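Local coordinates for protein xylan esterase, putative, AXE2C (Cellvibrio japonicus, PDB 2WAA) that removes acetyl groups from xylan and glucomannan during the breakdown of plant cell wall polysaccharides, as a carbohydrate esterase of family 2, at residues I101-H109 with N157-E165; S9-I20 with L114-L125. All blocks are in the same frame, centred on the assembly; numbering follows the deposited sequence. Where two conformers were deposited one is given.

Interaction 1, at 101-109 with 157-165, is a largely buried contact near the centre of the molecule, where the end of strand 94-103 and the turn after it meet a loop of the SGNH-type esterase domain. Interaction 2, about 25 Å away centre to centre, is only partly buried and farther out in the beta-rich N-terminal part, where strand 10-14 pairs with strand 112-119 before the chain turns into strand 123-124. Strands 94-103 and 123-124 both pair with 42-48. The first contact depends on side chains, with an aromatic cluster, an indole-carboxylate bond and a bridged arginine; the second rests on regular backbone pairing, with threonines on one sheet face and mostly apolar groups, with one histidine, on the other.

Interaction 1: I101-H109 with N157-E165; sequences IIHRSENWH and NTRWWNARE
Arg104 reaches from just past strand 94-103 into the loop 157-165, along the carbonyl of Trp161. Its CB lies 3.7 Å and its CG 4.2 Å from Trp161 O, while CD stands off. The bend at chi3 (59°) brings NE and CZ back, CZ to 3.3 Å from Trp161 O, which lies over one guanidinium face. NE donates to a water that also takes in Thr158 O and Trp161 O, and NH2 donates to Arg159 O, at the edge of the group, at 2.9 Å and 138°. Asp149 and Asp66 form salt bridges with the tip of Arg104; Asp66 also pairs with Arg164, whose guanidinium lies nearly coplanar with that of Arg104.

The indole of Trp161 packs in an aromatic cluster with His109 and Trp108. The edge of the imidazole meets the indole face, His109 NE2 lying 3.3 Å from Trp161 CE2 with the planes at 83°, and Trp108 brings its edge to the indole in an offset T-shaped pair. This joins the N-terminal beta-rich part to the GDSL-type esterase domain beside the inferred catalytic centre: the Glu106 side chain is about 4 Å from that of Ser141, the inferred nucleophile. Trp161 NE1 donates to Glu106 OE2 at 2.7 Å, meeting its anti lone pair near the ring plane, and Gly185 N holds the other carboxylate oxygen. Thr158 CG2 sits over the His109 ring, 3.4 Å from its centroid, on the face opposite Glu106 N, while Ser105 OG bonds to His109 ND1 at the rim.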
loop_
_atom_site.group_PDB
_atom_site.type_symbol
_atom_site.label_atom_id
_atom_site.label_comp_id
_atom_site.label_asym_id
_atom_site.label_seq_id
_atom_site.Cartn_x
_atom_site.Cartn_y
_atom_site.Cartn_z
ATOM N N ILE A 101 -6.874 -12.131 -1.317
ATOM C CA ILE A 101 -6.517 -11.513 -2.586
ATOM C C ILE A 101 -5.757 -10.239 -2.226
ATOM O O ILE A 101 -6.229 -9.448 -1.412
ATOM C CB ILE A 101 -7.768 -11.176 -3.413
ATOM C CG1 ILE A 101 -8.534 -12.487 -3.724
ATOM C CG2 ILE A 101 -7.422 -10.341 -4.648
ATOM C CD1 ILE A 101 -9.979 -12.257 -4.248
ATOM N N ILE A 102 -4.572 -10.057 -2.810
ATOM C CA ILE A 102 -3.765 -8.883 -2.499
ATOM C C ILE A 102 -3.506 -8.120 -3.772
ATOM O O ILE A 102 -3.008 -8.701 -4.755
ATOM C CB ILE A 102 -2.384 -9.211 -1.793
ATOM C CG1 ILE A 102 -2.574 -9.983 -0.480
ATOM C CG2 ILE A 102 -1.682 -7.925 -1.393
ATOM C CD1 ILE A 102 -2.363 -11.475 -0.685
ATOM N N HIS A 103 -3.827 -6.807 -3.780
ATOM C CA HIS A 103 -3.521 -6.001 -4.962
ATOM C C HIS A 103 -1.993 -5.780 -5.037
ATOM O O HIS A 103 -1.396 -5.185 -4.115
ATOM C CB HIS A 103 -4.270 -4.641 -4.869
ATOM C CG HIS A 103 -4.257 -3.831 -6.139
ATOM N ND1 HIS A 103 -4.212 -2.452 -6.137
ATOM C CD2 HIS A 103 -4.263 -4.199 -7.447
ATOM C CE1 HIS A 103 -4.225 -2.001 -7.387
ATOM N NE2 HIS A 103 -4.263 -3.039 -8.201
ATOM N N ARG A 104 -1.365 -6.199 -6.140
ATOM C CA ARG A 104 0.079 -5.960 -6.325
ATOM C C ARG A 104 0.321 -4.647 -7.019
ATOM O O ARG A 104 1.363 -4.032 -6.798
ATOM C CB ARG A 104 0.726 -7.049 -7.196
ATOM C CG ARG A 104 0.661 -8.468 -6.561
ATOM C CD ARG A 104 0.825 -9.551 -7.665
ATOM N NE ARG A 104 2.085 -9.450 -8.403
ATOM C CZ ARG A 104 3.233 -10.006 -8.015
ATOM N NH1 ARG A 104 3.339 -10.688 -6.855
ATOM N NH2 ARG A 104 4.325 -9.870 -8.793
ATOM N N SER A 105 -0.598 -4.255 -7.898
ATOM C CA SER A 105 -0.456 -3.039 -8.705
ATOM C C SER A 105 -0.671 -1.751 -7.940
ATOM O O SER A 105 -1.166 -1.774 -6.822
ATOM C CB SER A 105 -1.363 -3.126 -9.933
ATOM O OG SER A 105 -0.741 -4.019 -10.849
ATOM N N GLU A 106 -0.289 -0.615 -8.539
ATOM C CA GLU A 106 -0.658 0.692 -7.964
ATOM C C GLU A 106 -1.542 1.457 -8.955
ATOM O O GLU A 106 -1.788 1.007 -10.058
ATOM C CB GLU A 106 0.582 1.541 -7.626
ATOM C CG GLU A 106 1.480 1.814 -8.837
ATOM C CD GLU A 106 2.632 2.759 -8.494
ATOM O OE1 GLU A 106 2.368 3.971 -8.427
ATOM O OE2 GLU A 106 3.792 2.274 -8.274
ATOM N N ASN A 107 -2.017 2.619 -8.549
ATOM C CA ASN A 107 -3.028 3.356 -9.333
ATOM C C ASN A 107 -2.745 3.603 -10.808
ATOM O O ASN A 107 -3.664 3.467 -11.631
ATOM C CB ASN A 107 -3.298 4.690 -8.665
ATOM C CG ASN A 107 -4.287 4.569 -7.493
ATOM O OD1 ASN A 107 -5.471 4.462 -7.735
ATOM N ND2 ASN A 107 -3.799 4.658 -6.227
ATOM N N TRP A 108 -1.510 3.970 -11.176
ATOM C CA TRP A 108 -1.286 4.255 -12.581
ATOM C C TRP A 108 -1.419 3.001 -13.437
ATOM O O TRP A 108 -1.685 3.114 -14.647
ATOM C CB TRP A 108 0.017 5.047 -12.861
ATOM C CG TRP A 108 1.343 4.307 -12.707
ATOM C CD1 TRP A 108 2.215 4.425 -11.652
ATOM C CD2 TRP A 108 1.964 3.424 -13.635
ATOM N NE1 TRP A 108 3.327 3.646 -11.866
ATOM C CE2 TRP A 108 3.207 3.036 -13.082
ATOM C CE3 TRP A 108 1.611 2.942 -14.897
ATOM C CZ2 TRP A 108 4.087 2.160 -13.733
ATOM C CZ3 TRP A 108 2.493 2.052 -15.554
ATOM C CH2 TRP A 108 3.710 1.664 -14.943
ATOM N N HIS A 109 -1.235 1.817 -12.850
ATOM C CA HIS A 109 -1.467 0.592 -13.607
ATOM C C HIS A 109 -2.940 0.473 -13.963
ATOM O O HIS A 109 -3.284 -0.013 -15.023
ATOM C CB HIS A 109 -1.131 -0.645 -12.771
ATOM C CG HIS A 109 0.298 -0.716 -12.325
ATOM N ND1 HIS A 109 0.799 -1.819 -11.665
ATOM C CD2 HIS A 109 1.334 0.160 -12.447
ATOM C CE1 HIS A 109 2.084 -1.621 -11.390
ATOM N NE2 HIS A 109 2.432 -0.432 -11.858
ATOM N N ASN A 157 7.807 -4.372 -16.346
ATOM C CA ASN A 157 6.399 -4.332 -16.650
ATOM C C ASN A 157 5.634 -4.434 -15.315
ATOM O O ASN A 157 6.262 -4.552 -14.275
ATOM C CB ASN A 157 6.057 -5.477 -17.601
ATOM C CG ASN A 157 6.193 -6.844 -16.937
ATOM O OD1 ASN A 157 5.244 -7.319 -16.329
ATOM N ND2 ASN A 157 7.345 -7.489 -17.084
ATOM N N THR A 158 4.307 -4.357 -15.340
ATOM C CA THR A 158 3.579 -4.184 -14.088
ATOM C C THR A 158 3.648 -5.436 -13.193
ATOM O O THR A 158 3.338 -5.358 -11.995
ATOM C CB THR A 158 2.091 -3.784 -14.285
ATOM O OG1 THR A 158 1.467 -4.739 -15.159
ATOM C CG2 THR A 158 2.025 -2.390 -14.922
ATOM N N ARG A 159 4.096 -6.573 -13.740
ATOM C CA ARG A 159 4.344 -7.765 -12.932
ATOM C C ARG A 159 5.479 -7.586 -11.924
ATOM O O ARG A 159 5.522 -8.263 -10.895
ATOM C CB ARG A 159 4.637 -8.981 -13.848
ATOM C CG ARG A 159 4.528 -10.323 -13.081
ATOM C CD ARG A 159 5.305 -11.432 -13.815
ATOM N NE ARG A 159 6.701 -11.007 -14.018
ATOM C CZ ARG A 159 7.616 -10.919 -13.063
ATOM N NH1 ARG A 159 7.330 -11.255 -11.824
ATOM N NH2 ARG A 159 8.858 -10.484 -13.357
ATOM N N TRP A 160 6.366 -6.632 -12.180
ATOM C CA TRP A 160 7.472 -6.404 -11.284
ATOM C C TRP A 160 7.068 -5.857 -9.911
ATOM O O TRP A 160 7.893 -5.849 -8.999
ATOM C CB TRP A 160 8.445 -5.425 -11.937
ATOM C CG TRP A 160 9.328 -6.040 -12.989
ATOM C CD1 TRP A 160 9.070 -7.148 -13.791
ATOM C CD2 TRP A 160 10.602 -5.544 -13.394
ATOM N NE1 TRP A 160 10.134 -7.376 -14.630
ATOM C CE2 TRP A 160 11.079 -6.400 -14.427
ATOM C CE3 TRP A 160 11.372 -4.445 -13.000
ATOM C CZ2 TRP A 160 12.323 -6.213 -15.044
ATOM C CZ3 TRP A 160 12.613 -4.258 -13.603
ATOM C CH2 TRP A 160 13.070 -5.127 -14.623
ATOM N N TRP A 161 5.841 -5.359 -9.761
ATOM C CA TRP A 161 5.426 -4.832 -8.464
ATOM C C TRP A 161 5.019 -5.943 -7.476
ATOM O O TRP A 161 4.322 -6.891 -7.843
ATOM C CB TRP A 161 4.218 -3.894 -8.641
ATOM C CG TRP A 161 4.548 -2.469 -9.019
ATOM C CD1 TRP A 161 4.254 -1.362 -8.275
ATOM C CD2 TRP A 161 5.155 -1.981 -10.237
ATOM N NE1 TRP A 161 4.666 -0.220 -8.927
ATOM C CE2 TRP A 161 5.211 -0.558 -10.129
ATOM C CE3 TRP A 161 5.656 -2.595 -11.401
ATOM C CZ2 TRP A 161 5.757 0.259 -11.121
ATOM C CZ3 TRP A 161 6.183 -1.769 -12.421
ATOM C CH2 TRP A 161 6.250 -0.361 -12.252
ATOM N N ASN A 162 5.439 -5.816 -6.221
ATOM C CA ASN A 162 5.060 -6.807 -5.214
ATOM C C ASN A 162 4.779 -6.105 -3.904
ATOM O O ASN A 162 5.694 -5.583 -3.276
ATOM C CB ASN A 162 6.201 -7.815 -5.093
ATOM C CG ASN A 162 5.866 -8.957 -4.161
ATOM O OD1 ASN A 162 4.999 -8.837 -3.284
ATOM N ND2 ASN A 162 6.630 -10.045 -4.276
ATOM N N ALA A 163 3.523 -6.079 -3.467
ATOM C CA ALA A 163 3.161 -5.342 -2.245
ATOM C C ALA A 163 3.516 -6.132 -0.979
ATOM O O ALA A 163 4.031 -5.560 -0.007
ATOM C CB ALA A 163 1.626 -5.034 -2.262
ATOM N N ARG A 164 3.227 -7.440 -0.986
ATOM C CA ARG A 164 3.405 -8.293 0.205
ATOM C C ARG A 164 4.839 -8.269 0.714
ATOM O O ARG A 164 5.075 -8.404 1.921
ATOM C CB ARG A 164 3.142 -9.783 -0.115
ATOM C CG ARG A 164 1.763 -10.339 -0.066
ATOM C CD ARG A 164 1.688 -11.664 -0.980
ATOM N NE ARG A 164 2.934 -12.459 -0.930
ATOM C CZ ARG A 164 3.752 -12.769 -1.959
ATOM N NH1 ARG A 164 3.539 -12.413 -3.255
ATOM N NH2 ARG A 164 4.827 -13.474 -1.679
ATOM N N GLU A 165 5.798 -8.185 -0.225
ATOM C CA GLU A 165 7.213 -8.213 0.110
ATOM C C GLU A 165 7.873 -6.850 0.139
ATOM O O GLU A 165 9.108 -6.746 0.266
ATOM C CB GLU A 165 7.957 -9.178 -0.830
ATOM C CG GLU A 165 7.419 -10.578 -0.539
ATOM C CD GLU A 165 8.138 -11.657 -1.259
ATOM O OE1 GLU A 165 7.829 -11.881 -2.442
ATOM O OE2 GLU A 165 9.019 -12.279 -0.618
HETATM O O HOH W 1 2.650 -7.125 -10.001
#

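Interaction 2: S9-I20 with L114-L125; sequences STHTIAASDPHI and LKQLTLTGTQFL
The Phe124 ring carries Ile13 CD1 over the centre of one face, a CH-pi contact 3.7 Å from the centroid, and Leu119 CD2 toward the rim of the other; His11 O lies at its edge. Ile13 reaches the ring because CG1 stands between backbone N and carbonyl carbon (chi1 61°). The His11 imidazole has Thr122 O above one face. Its NE2 lies 2.8 Å from Ser9 OG, either of which could donate, and makes a weak bond to Gly121 O, bent to 130°; a single NE2 proton is unlikely to serve both well. Leu125 O lies at the His19 ring edge, 3.3 Å from His19 CD2, and ND1 donates to the syn lone pair of Asp17 OD2, which also accepts from His19 N in an Asx turn.

Strand 10-14 pairs antiparallel with 114-119. His11 and Ile13 form hydrogen-bonded pairs with Leu119 and Leu117; Leu119 N to His11 O is 2.8 Å at 179°. The sheet is two-sided: the face bearing His11, Ile13 and Leu117 turns toward Phe124 of strand 123-124, itself packed on Thr45 and Val47, whereas the threonine face holds one hydroxyl pair, Thr12 OG1 with Thr118 OG1 at 2.7 Å.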
loop_
_atom_site.group_PDB
_atom_site.type_symbol
_atom_site.label_atom_id
_atom_site.label_comp_id
_atom_site.label_asym_id
_atom_site.label_seq_id
_atom_site.Cartn_x
_atom_site.Cartn_y
_atom_site.Cartn_z
ATOM N N SER A 9 -25.123 -26.820 -3.357
ATOM C CA SER A 9 -25.644 -25.443 -3.389
ATOM C C SER A 9 -24.484 -24.459 -3.589
ATOM O O SER A 9 -23.315 -24.785 -3.291
ATOM C CB SER A 9 -26.407 -25.101 -2.092
ATOM O OG SER A 9 -25.570 -25.179 -0.944
ATOM N N THR A 10 -24.791 -23.281 -4.135
ATOM C CA THR A 10 -23.802 -22.188 -4.186
ATOM C C THR A 10 -24.316 -20.984 -3.396
ATOM O O THR A 10 -25.543 -20.824 -3.160
ATOM C CB THR A 10 -23.440 -21.765 -5.596
ATOM O OG1 THR A 10 -24.544 -21.069 -6.152
ATOM C CG2 THR A 10 -23.002 -23.010 -6.482
ATOM N N HIS A 11 -23.380 -20.130 -3.006
ATOM C CA HIS A 11 -23.676 -19.032 -2.146
ATOM C C HIS A 11 -22.874 -17.865 -2.683
ATOM O O HIS A 11 -21.647 -17.927 -2.692
ATOM C CB HIS A 11 -23.222 -19.429 -0.732
ATOM C CG HIS A 11 -23.796 -20.743 -0.322
ATOM N ND1 HIS A 11 -25.030 -20.855 0.281
ATOM C CD2 HIS A 11 -23.348 -22.005 -0.520
ATOM C CE1 HIS A 11 -25.296 -22.133 0.486
ATOM N NE2 HIS A 11 -24.294 -22.854 -0.000
ATOM N N THR A 12 -23.571 -16.822 -3.152
ATOM C CA THR A 12 -22.876 -15.687 -3.784
ATOM C C THR A 12 -23.100 -14.443 -2.944
ATOM O O THR A 12 -24.241 -14.168 -2.517
ATOM C CB THR A 12 -23.343 -15.507 -5.252
ATOM O OG1 THR A 12 -23.053 -16.688 -6.004
ATOM C CG2 THR A 12 -22.647 -14.355 -5.943
ATOM N N ILE A 13 -22.014 -13.723 -2.626
ATOM C CA ILE A 13 -22.121 -12.466 -1.897
ATOM C C ILE A 13 -21.400 -11.367 -2.664
ATOM O O ILE A 13 -20.501 -11.635 -3.504
ATOM C CB ILE A 13 -21.500 -12.564 -0.479
ATOM C CG1 ILE A 13 -20.001 -12.903 -0.594
ATOM C CG2 ILE A 13 -22.260 -13.602 0.350
ATOM C CD1 ILE A 13 -19.305 -12.993 0.804
ATOM N N ALA A 14 -21.841 -10.131 -2.418
ATOM C CA ALA A 14 -21.146 -8.965 -2.995
ATOM C C ALA A 14 -19.774 -8.760 -2.340
ATOM O O ALA A 14 -19.522 -9.205 -1.212
ATOM C CB ALA A 14 -22.001 -7.687 -2.826
ATOM N N ALA A 15 -18.882 -8.071 -3.049
ATOM C CA ALA A 15 -17.569 -7.790 -2.518
ATOM C C ALA A 15 -17.653 -6.961 -1.207
ATOM O O ALA A 15 -16.811 -7.134 -0.291
ATOM C CB ALA A 15 -16.750 -7.037 -3.587
ATOM N N SER A 16 -18.625 -6.055 -1.188
ATOM C CA SER A 16 -18.979 -5.349 0.011
ATOM C C SER A 16 -20.035 -6.238 0.652
ATOM O O SER A 16 -21.222 -6.123 0.402
ATOM C CB SER A 16 -19.532 -3.959 -0.332
ATOM O OG SER A 16 -19.515 -3.106 0.796
ATOM N N ASP A 17 -19.568 -7.215 1.391
ATOM C CA ASP A 17 -20.412 -7.962 2.291
ATOM C C ASP A 17 -19.592 -8.169 3.572
ATOM O O ASP A 17 -18.356 -8.225 3.520
ATOM C CB ASP A 17 -20.702 -9.312 1.603
ATOM C CG ASP A 17 -21.492 -10.247 2.462
ATOM O OD1 ASP A 17 -22.708 -10.382 2.196
ATOM O OD2 ASP A 17 -20.919 -10.817 3.416
ATOM N N PRO A 18 -20.262 -8.246 4.717
ATOM C CA PRO A 18 -19.514 -8.316 5.974
ATOM C C PRO A 18 -18.645 -9.554 6.124
ATOM O O PRO A 18 -17.810 -9.580 7.015
ATOM C CB PRO A 18 -20.607 -8.349 7.059
ATOM C CG PRO A 18 -21.855 -8.106 6.418
ATOM C CD PRO A 18 -21.722 -8.112 4.911
ATOM N N HIS A 19 -18.878 -10.589 5.313
ATOM C CA HIS A 19 -18.030 -11.773 5.385
ATOM C C HIS A 19 -16.678 -11.543 4.737
ATOM O O HIS A 19 -15.758 -12.319 4.971
ATOM C CB HIS A 19 -18.671 -12.996 4.710
ATOM C CG HIS A 19 -19.907 -13.484 5.404
ATOM N ND1 HIS A 19 -21.165 -13.007 5.100
ATOM C CD2 HIS A 19 -20.083 -14.403 6.383
ATOM C CE1 HIS A 19 -22.071 -13.604 5.865
ATOM N NE2 HIS A 19 -21.440 -14.464 6.644
ATOM N N ILE A 20 -16.558 -10.495 3.936
ATOM C CA ILE A 20 -15.274 -10.222 3.282
ATOM C C ILE A 20 -14.536 -9.112 4.048
ATOM O O ILE A 20 -15.019 -7.960 4.142
ATOM C CB ILE A 20 -15.473 -9.842 1.815
ATOM C CG1 ILE A 20 -16.065 -11.023 1.045
ATOM C CG2 ILE A 20 -14.107 -9.469 1.171
ATOM C CD1 ILE A 20 -16.476 -10.636 -0.277
ATOM N N LEU A 114 -13.551 -5.920 -7.625
ATOM C CA LEU A 114 -14.043 -7.236 -7.273
ATOM C C LEU A 114 -15.534 -7.030 -7.165
ATOM O O LEU A 114 -15.982 -6.165 -6.399
ATOM C CB LEU A 114 -13.491 -7.663 -5.910
ATOM C CG LEU A 114 -14.200 -8.903 -5.363
ATOM C CD1 LEU A 114 -14.002 -10.078 -6.294
ATOM C CD2 LEU A 114 -13.660 -9.203 -3.933
ATOM N N LYS A 115 -16.325 -7.785 -7.927
ATOM C CA LYS A 115 -17.800 -7.575 -7.891
ATOM C C LYS A 115 -18.527 -8.490 -6.901
ATOM O O LYS A 115 -19.384 -8.045 -6.127
ATOM C CB LYS A 115 -18.411 -7.786 -9.286
ATOM C CG LYS A 115 -17.839 -6.798 -10.275
ATOM C CD LYS A 115 -18.620 -6.815 -11.605
ATOM C CE LYS A 115 -18.142 -5.677 -12.527
ATOM N NZ LYS A 115 -18.849 -5.715 -13.852
ATOM N N GLN A 116 -18.189 -9.775 -6.950
ATOM C CA GLN A 116 -18.929 -10.750 -6.100
ATOM C C GLN A 116 -18.142 -12.048 -6.071
ATOM O O GLN A 116 -17.243 -12.238 -6.897
ATOM C CB GLN A 116 -20.398 -10.941 -6.598
ATOM C CG GLN A 116 -20.507 -11.153 -8.042
ATOM C CD GLN A 116 -21.984 -11.180 -8.618
ATOM O OE1 GLN A 116 -22.149 -11.560 -9.766
ATOM N NE2 GLN A 116 -22.990 -10.765 -7.855
ATOM N N LEU A 117 -18.410 -12.890 -5.074
ATOM C CA LEU A 117 -17.743 -14.191 -4.914
ATOM C C LEU A 117 -18.826 -15.252 -4.884
ATOM O O LEU A 117 -19.874 -15.035 -4.229
ATOM C CB LEU A 117 -17.031 -14.249 -3.555
ATOM C CG LEU A 117 -15.868 -13.333 -3.194
ATOM C CD1 LEU A 117 -15.341 -13.657 -1.769
ATOM C CD2 LEU A 117 -14.751 -13.488 -4.254
ATOM N N THR A 118 -18.563 -16.393 -5.524
ATOM C CA THR A 118 -19.492 -17.521 -5.491
ATOM C C THR A 118 -18.776 -18.737 -4.849
ATOM O O THR A 118 -17.762 -19.207 -5.361
ATOM C CB THR A 118 -19.971 -17.911 -6.877
ATOM O OG1 THR A 118 -20.764 -16.850 -7.439
ATOM C CG2 THR A 118 -20.843 -19.229 -6.783
ATOM N N LEU A 119 -19.337 -19.221 -3.738
ATOM C CA LEU A 119 -18.822 -20.382 -3.020
ATOM C C LEU A 119 -19.695 -21.563 -3.380
ATOM O O LEU A 119 -20.942 -21.479 -3.268
ATOM C CB LEU A 119 -18.980 -20.151 -1.509
ATOM C CG LEU A 119 -18.614 -21.370 -0.608
ATOM C CD1 LEU A 119 -17.122 -21.667 -0.702
ATOM C CD2 LEU A 119 -19.009 -21.117 0.910
ATOM N N THR A 120 -19.056 -22.663 -3.754
ATOM C CA THR A 120 -19.766 -23.924 -3.922
ATOM C C THR A 120 -19.496 -24.650 -2.615
ATOM O O THR A 120 -18.320 -24.912 -2.267
ATOM C CB THR A 120 -19.238 -24.706 -5.113
ATOM O OG1 THR A 120 -19.470 -23.960 -6.304
ATOM C CG2 THR A 120 -19.979 -26.068 -5.243
ATOM N N GLY A 121 -20.536 -24.954 -1.845
ATOM C CA GLY A 121 -20.261 -25.488 -0.497
ATOM C C GLY A 121 -21.353 -25.148 0.442
ATOM O O GLY A 121 -22.506 -25.135 0.058
ATOM N N THR A 122 -21.003 -24.871 1.685
ATOM C CA THR A 122 -22.043 -24.664 2.671
ATOM C C THR A 122 -22.219 -23.205 3.059
ATOM O O THR A 122 -23.336 -22.665 2.982
ATOM C CB THR A 122 -21.837 -25.578 3.895
ATOM O OG1 THR A 122 -20.521 -25.422 4.390
ATOM C CG2 THR A 122 -22.049 -27.042 3.501
ATOM N N GLN A 123 -21.135 -22.550 3.458
ATOM C CA GLN A 123 -21.254 -21.179 3.946
ATOM C C GLN A 123 -19.943 -20.387 3.994
ATOM O O GLN A 123 -18.842 -20.961 4.112
ATOM C CB GLN A 123 -21.830 -21.189 5.354
ATOM C CG GLN A 123 -20.832 -21.750 6.362
ATOM C CD GLN A 123 -21.387 -21.796 7.768
ATOM O OE1 GLN A 123 -21.897 -20.799 8.280
ATOM N NE2 GLN A 123 -21.271 -22.945 8.415
ATOM N N PHE A 124 -20.077 -19.068 3.915
ATOM C CA PHE A 124 -18.976 -18.207 4.266
ATOM C C PHE A 124 -18.960 -18.166 5.811
ATOM O O PHE A 124 -19.998 -17.889 6.451
ATOM C CB PHE A 124 -19.228 -16.797 3.725
ATOM C CG PHE A 124 -19.087 -16.697 2.253
ATOM C CD1 PHE A 124 -17.862 -16.324 1.712
ATOM C CD2 PHE A 124 -20.151 -17.017 1.399
ATOM C CE1 PHE A 124 -17.689 -16.256 0.340
ATOM C CE2 PHE A 124 -20.007 -16.937 0.025
ATOM C CZ PHE A 124 -18.789 -16.558 -0.525
ATOM N N LEU A 125 -17.787 -18.368 6.399
ATOM C CA LEU A 125 -17.617 -18.217 7.850
ATOM C C LEU A 125 -17.368 -16.732 8.209
ATOM O O LEU A 125 -17.264 -15.921 7.298
ATOM C CB LEU A 125 -16.496 -19.156 8.287
ATOM C CG LEU A 125 -16.819 -20.649 7.993
ATOM C CD1 LEU A 125 -15.598 -21.484 8.260
ATOM C CD2 LEU A 125 -17.954 -21.128 8.872
HETATM O O HOH W 2 -23.236 -27.581 -1.329
HETATM O O HOH W 3 -15.317 -14.898 5.673
HETATM O O HOH W 4 -20.708 -16.820 8.914
#